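Local coordinates for protein ribonucleoside-diphosphate reductase, alpha chain (Actinobacillus ureae ATCC 25976, PDB 6DQX) that probably reduces ribonucleoside diphosphates to deoxyribonucleotides, as the catalytic alpha subunit of a class Id ribonucleotide reductase, at residues A[501-513]-A[538-550]. Numbering follows the deposited sequence.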
loop_
_atom_site.group_PDB
_atom_site.type_symbol
_atom_site.label_atom_id
_atom_site.label_comp_id
_atom_site.label_asym_id
_atom_site.label_seq_id
_atom_site.Cartn_x
_atom_site.Cartn_y
_atom_site.Cartn_z
ATOM N N SER A 501 31.736 -28.336 11.647
ATOM C CA SER A 501 32.253 -27.780 10.413
ATOM C C SER A 501 31.125 -27.220 9.561
ATOM O O SER A 501 30.222 -27.960 9.170
ATOM C CB SER A 501 32.952 -28.865 9.582
ATOM O OG SER A 501 33.261 -28.357 8.293
ATOM N N GLN A 502 31.179 -25.927 9.287
ATOM C CA GLN A 502 30.162 -25.287 8.443
ATOM C C GLN A 502 30.352 -25.670 6.987
ATOM O O GLN A 502 29.373 -25.689 6.211
ATOM C CB GLN A 502 30.158 -23.769 8.630
ATOM C CG GLN A 502 29.972 -23.367 10.084
ATOM C CD GLN A 502 28.664 -23.890 10.663
ATOM O OE1 GLN A 502 27.580 -23.530 10.180
ATOM N NE2 GLN A 502 28.747 -24.707 11.714
ATOM N N LEU A 503 31.590 -26.043 6.620
ATOM C CA LEU A 503 31.812 -26.644 5.313
ATOM C C LEU A 503 31.001 -27.937 5.166
ATOM O O LEU A 503 30.442 -28.183 4.085
ATOM C CB LEU A 503 33.301 -26.891 5.030
ATOM C CG LEU A 503 33.649 -27.373 3.619
ATOM C CD1 LEU A 503 33.153 -26.435 2.530
ATOM C CD2 LEU A 503 35.162 -27.573 3.500
ATOM N N SER A 504 30.887 -28.724 6.238
ATOM C CA SER A 504 30.100 -29.969 6.182
ATOM C C SER A 504 28.604 -29.717 5.955
ATOM O O SER A 504 27.945 -30.448 5.206
ATOM C CB SER A 504 30.360 -30.885 7.386
ATOM O OG SER A 504 29.554 -30.560 8.498
ATOM N N VAL A 505 28.092 -28.646 6.556
ATOM C CA VAL A 505 26.706 -28.221 6.333
ATOM C C VAL A 505 26.479 -27.950 4.839
ATOM O O VAL A 505 25.548 -28.470 4.232
ATOM C CB VAL A 505 26.370 -26.982 7.202
ATOM C CG1 VAL A 505 25.067 -26.331 6.764
ATOM C CG2 VAL A 505 26.301 -27.385 8.668
ATOM N N ILE A 506 27.385 -27.181 4.240
ATOM C CA ILE A 506 27.304 -26.819 2.828
ATOM C C ILE A 506 27.471 -28.030 1.918
ATOM O O ILE A 506 26.687 -28.224 0.962
ATOM C CB ILE A 506 28.371 -25.737 2.488
ATOM C CG1 ILE A 506 28.122 -24.461 3.300
ATOM C CG2 ILE A 506 28.426 -25.435 0.999
ATOM C CD1 ILE A 506 26.734 -23.919 3.239
ATOM N N GLN A 507 28.472 -28.858 2.228
ATOM C CA GLN A 507 28.703 -30.062 1.431
ATOM C C GLN A 507 27.548 -31.062 1.464
ATOM O O GLN A 507 27.155 -31.569 0.403
ATOM C CB GLN A 507 30.027 -30.724 1.813
ATOM C CG GLN A 507 31.195 -29.892 1.345
ATOM C CD GLN A 507 32.547 -30.429 1.768
ATOM O OE1 GLN A 507 32.658 -31.271 2.668
ATOM N NE2 GLN A 507 33.583 -29.888 1.158
ATOM N N GLN A 508 26.959 -31.294 2.641
ATOM C CA GLN A 508 25.781 -32.131 2.744
ATOM C C GLN A 508 24.591 -31.579 1.971
ATOM O O GLN A 508 23.829 -32.351 1.371
ATOM C CB GLN A 508 25.376 -32.375 4.198
ATOM C CG GLN A 508 26.285 -33.345 4.938
ATOM C CD GLN A 508 25.755 -33.698 6.316
ATOM O OE1 GLN A 508 24.599 -33.445 6.623
ATOM N NE2 GLN A 508 26.628 -34.229 7.176
ATOM N N ALA A 509 24.422 -30.253 2.007
ATOM C CA ALA A 509 23.353 -29.613 1.229
ATOM C C ALA A 509 23.607 -29.808 -0.267
ATOM O O ALA A 509 22.689 -30.165 -1.029
ATOM C CB ALA A 509 23.207 -28.119 1.604
ATOM N N ALA A 510 24.869 -29.666 -0.677
ATOM C CA ALA A 510 25.237 -29.848 -2.079
ATOM C C ALA A 510 24.985 -31.275 -2.525
ATOM O O ALA A 510 24.469 -31.491 -3.624
ATOM C CB ALA A 510 26.692 -29.464 -2.322
ATOM N N GLN A 511 25.320 -32.230 -1.657
ATOM C CA GLN A 511 25.152 -33.641 -1.962
ATOM C C GLN A 511 23.704 -34.035 -2.166
ATOM O O GLN A 511 23.398 -34.726 -3.137
ATOM C CB GLN A 511 25.798 -34.506 -0.893
ATOM C CG GLN A 511 25.687 -36.001 -1.144
ATOM C CD GLN A 511 26.016 -36.856 0.078
ATOM O OE1 GLN A 511 25.912 -36.416 1.232
ATOM N NE2 GLN A 511 26.431 -38.102 -0.184
ATOM N N ARG A 512 22.805 -33.608 -1.257
ATOM C CA ARG A 512 21.403 -33.975 -1.374
ATOM C C ARG A 512 20.618 -33.158 -2.426
ATOM O O ARG A 512 19.557 -33.603 -2.857
ATOM C CB ARG A 512 20.707 -33.959 -0.006
ATOM C CG ARG A 512 20.417 -32.562 0.571
ATOM C CD ARG A 512 19.649 -32.662 1.884
ATOM N NE ARG A 512 20.489 -33.006 3.009
ATOM C CZ ARG A 512 21.177 -32.154 3.773
ATOM N NH1 ARG A 512 21.157 -30.838 3.585
ATOM N NH2 ARG A 512 21.896 -32.619 4.766
ATOM N N GLN A 513 21.162 -32.022 -2.863
ATOM C CA GLN A 513 20.472 -31.161 -3.824
ATOM C C GLN A 513 20.084 -31.868 -5.107
ATOM O O GLN A 513 19.036 -31.546 -5.670
ATOM C CB GLN A 513 21.253 -29.896 -4.130
ATOM C CG GLN A 513 20.483 -28.827 -4.916
ATOM C CD GLN A 513 19.185 -28.407 -4.235
ATOM O OE1 GLN A 513 19.205 -27.767 -3.193
ATOM N NE2 GLN A 513 18.047 -28.801 -4.819
ATOM N N LEU A 538 33.664 -19.651 1.913
ATOM C CA LEU A 538 32.541 -20.546 2.194
ATOM C C LEU A 538 31.372 -20.271 1.251
ATOM O O LEU A 538 30.847 -21.198 0.661
ATOM C CB LEU A 538 32.077 -20.450 3.645
ATOM C CG LEU A 538 31.042 -21.485 4.077
ATOM C CD1 LEU A 538 31.628 -22.887 4.049
ATOM C CD2 LEU A 538 30.527 -21.165 5.468
ATOM N N TYR A 539 30.961 -18.999 1.118
ATOM C CA TYR A 539 29.879 -18.651 0.190
ATOM C C TYR A 539 30.207 -18.929 -1.282
ATOM O O TYR A 539 29.358 -19.402 -2.051
ATOM C CB TYR A 539 29.413 -17.188 0.391
ATOM C CG TYR A 539 28.743 -16.936 1.729
ATOM C CD1 TYR A 539 27.658 -17.682 2.135
ATOM C CD2 TYR A 539 29.208 -15.954 2.597
ATOM C CE1 TYR A 539 27.047 -17.457 3.350
ATOM C CE2 TYR A 539 28.600 -15.719 3.824
ATOM C CZ TYR A 539 27.517 -16.487 4.197
ATOM O OH TYR A 539 26.881 -16.292 5.378
ATOM N N LEU A 540 31.444 -18.674 -1.680
ATOM C CA LEU A 540 31.867 -18.989 -3.036
ATOM C C LEU A 540 31.819 -20.508 -3.292
ATOM O O LEU A 540 31.396 -20.961 -4.368
ATOM C CB LEU A 540 33.260 -18.445 -3.306
ATOM C CG LEU A 540 33.385 -16.911 -3.312
ATOM C CD1 LEU A 540 34.853 -16.513 -3.446
ATOM C CD2 LEU A 540 32.544 -16.303 -4.410
ATOM N N THR A 541 32.241 -21.276 -2.304
ATOM C CA THR A 541 32.135 -22.740 -2.377
ATOM C C THR A 541 30.676 -23.182 -2.495
ATOM O O THR A 541 30.370 -24.060 -3.313
ATOM C CB THR A 541 32.813 -23.383 -1.180
ATOM O OG1 THR A 541 34.218 -23.097 -1.262
ATOM C CG2 THR A 541 32.594 -24.894 -1.149
ATOM N N ALA A 542 29.788 -22.529 -1.739
ATOM C CA ALA A 542 28.351 -22.811 -1.820
ATOM C C ALA A 542 27.840 -22.692 -3.240
ATOM O O ALA A 542 27.183 -23.614 -3.750
ATOM C CB ALA A 542 27.556 -21.910 -0.886
ATOM N N GLU A 543 28.156 -21.568 -3.900
ATOM C CA GLU A 543 27.768 -21.380 -5.291
ATOM C C GLU A 543 28.437 -22.400 -6.207
ATOM O O GLU A 543 27.788 -22.946 -7.105
ATOM C CB GLU A 543 28.094 -19.964 -5.805
ATOM C CG GLU A 543 27.591 -19.728 -7.239
ATOM C CD GLU A 543 28.617 -19.974 -8.341
ATOM O OE1 GLU A 543 28.217 -19.998 -9.527
ATOM O OE2 GLU A 543 29.816 -20.155 -8.051
ATOM N N GLU A 544 29.731 -22.621 -6.018
ATOM C CA GLU A 544 30.464 -23.586 -6.865
ATOM C C GLU A 544 29.886 -25.000 -6.786
ATOM O O GLU A 544 29.813 -25.695 -7.785
ATOM C CB GLU A 544 31.955 -23.647 -6.509
ATOM C CG GLU A 544 32.769 -22.521 -7.106
ATOM C CD GLU A 544 34.152 -22.412 -6.486
ATOM O OE1 GLU A 544 34.746 -23.479 -6.190
ATOM O OE2 GLU A 544 34.628 -21.257 -6.285
ATOM N N LEU A 545 29.463 -25.396 -5.598
ATOM C CA LEU A 545 28.895 -26.734 -5.391
ATOM C C LEU A 545 27.438 -26.898 -5.837
ATOM O O LEU A 545 26.923 -27.993 -5.802
ATOM C CB LEU A 545 29.079 -27.157 -3.948
ATOM C CG LEU A 545 30.529 -27.399 -3.515
ATOM C CD1 LEU A 545 30.597 -27.862 -2.078
ATOM C CD2 LEU A 545 31.222 -28.414 -4.433
ATOM N N GLY A 546 26.782 -25.810 -6.257
ATOM C CA GLY A 546 25.445 -25.860 -6.834
ATOM C C GLY A 546 24.299 -25.513 -5.898
ATOM O O GLY A 546 23.149 -25.733 -6.273
ATOM N N LEU A 547 24.587 -25.001 -4.690
ATOM C CA LEU A 547 23.520 -24.584 -3.758
ATOM C C LEU A 547 22.720 -23.473 -4.420
ATOM O O LEU A 547 23.285 -22.624 -5.129
ATOM C CB LEU A 547 24.044 -24.086 -2.408
ATOM C CG LEU A 547 24.190 -25.147 -1.327
ATOM C CD1 LEU A 547 25.204 -26.158 -1.776
ATOM C CD2 LEU A 547 24.569 -24.556 0.017
ATOM N N LYS A 548 21.409 -23.535 -4.249
ATOM C CA LYS A 548 20.525 -22.541 -4.897
ATOM C C LYS A 548 20.296 -21.322 -3.996
ATOM O O LYS A 548 19.891 -20.244 -4.495
ATOM C CB LYS A 548 19.198 -23.178 -5.284
ATOM C CG LYS A 548 19.342 -24.398 -6.168
ATOM C CD LYS A 548 18.017 -25.126 -6.302
ATOM C CE LYS A 548 18.100 -26.221 -7.314
ATOM N NZ LYS A 548 16.843 -27.000 -7.484
ATOM N N SER A 549 20.554 -21.468 -2.698
ATOM C CA SER A 549 20.360 -20.373 -1.746
ATOM C C SER A 549 21.137 -20.572 -0.463
ATOM O O SER A 549 21.611 -21.681 -0.169
ATOM C CB SER A 549 18.869 -20.190 -1.409
ATOM O OG SER A 549 18.332 -21.359 -0.799
ATOM N N ILE A 550 21.298 -19.486 0.273
ATOM C CA ILE A 550 21.720 -19.500 1.666
ATOM C C ILE A 550 20.718 -18.621 2.419
ATOM O O ILE A 550 20.304 -17.575 1.908
ATOM C CB ILE A 550 23.153 -18.945 1.872
ATOM C CG1 ILE A 550 24.215 -19.877 1.267
ATOM C CG2 ILE A 550 23.438 -18.724 3.348
ATOM C CD1 ILE A 550 24.395 -21.185 1.997
HETATM O O HOH W 1 24.429 -29.254 -5.492
HETATM O O HOH W 2 20.320 -25.446 -2.509
#
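With chi1 -62° and chi2 -51°, I506 lays CG1 against L538 CD1 and CD1 against L547 CD2 and I550 CD1, while CG2 meets A542; L538 has its CG anti to the backbone N, which brings CD1 to I506. This is parallel helix packing in the ribonucleotide reductase barrel domain: the axes of helices 502-513 and 538-544 run 11° apart in direction and 10.0 Å apart at closest approach. Strand 549-554 begins just after, and I550 CD1 meets I506 CD1 at 3.8 Å, so one isoleucine touches helix, turn and strand. I524 of strand 524-525 also packs on I506 and L538. A Schellman motif at G546, whose phi is positive, ends the second helix; beyond it the L547 side chain crosses that of I506 at about a right angle. A510 CB is in van der Waals contact with L547 CD1 and L545 CB, 3.7 Å from each. No direct hydrogen bond joins the segments; one water donates to A510 O and L545 O. K548 NZ, hydrogen-bonded to Q518 O, merely approaches Q513 NE2, another donor; the Q513 amide has its main polar partner in Q520. A second water donates to Q513 OE1 and accepts from K548 N, its O 2.8 Å from that nitrogen.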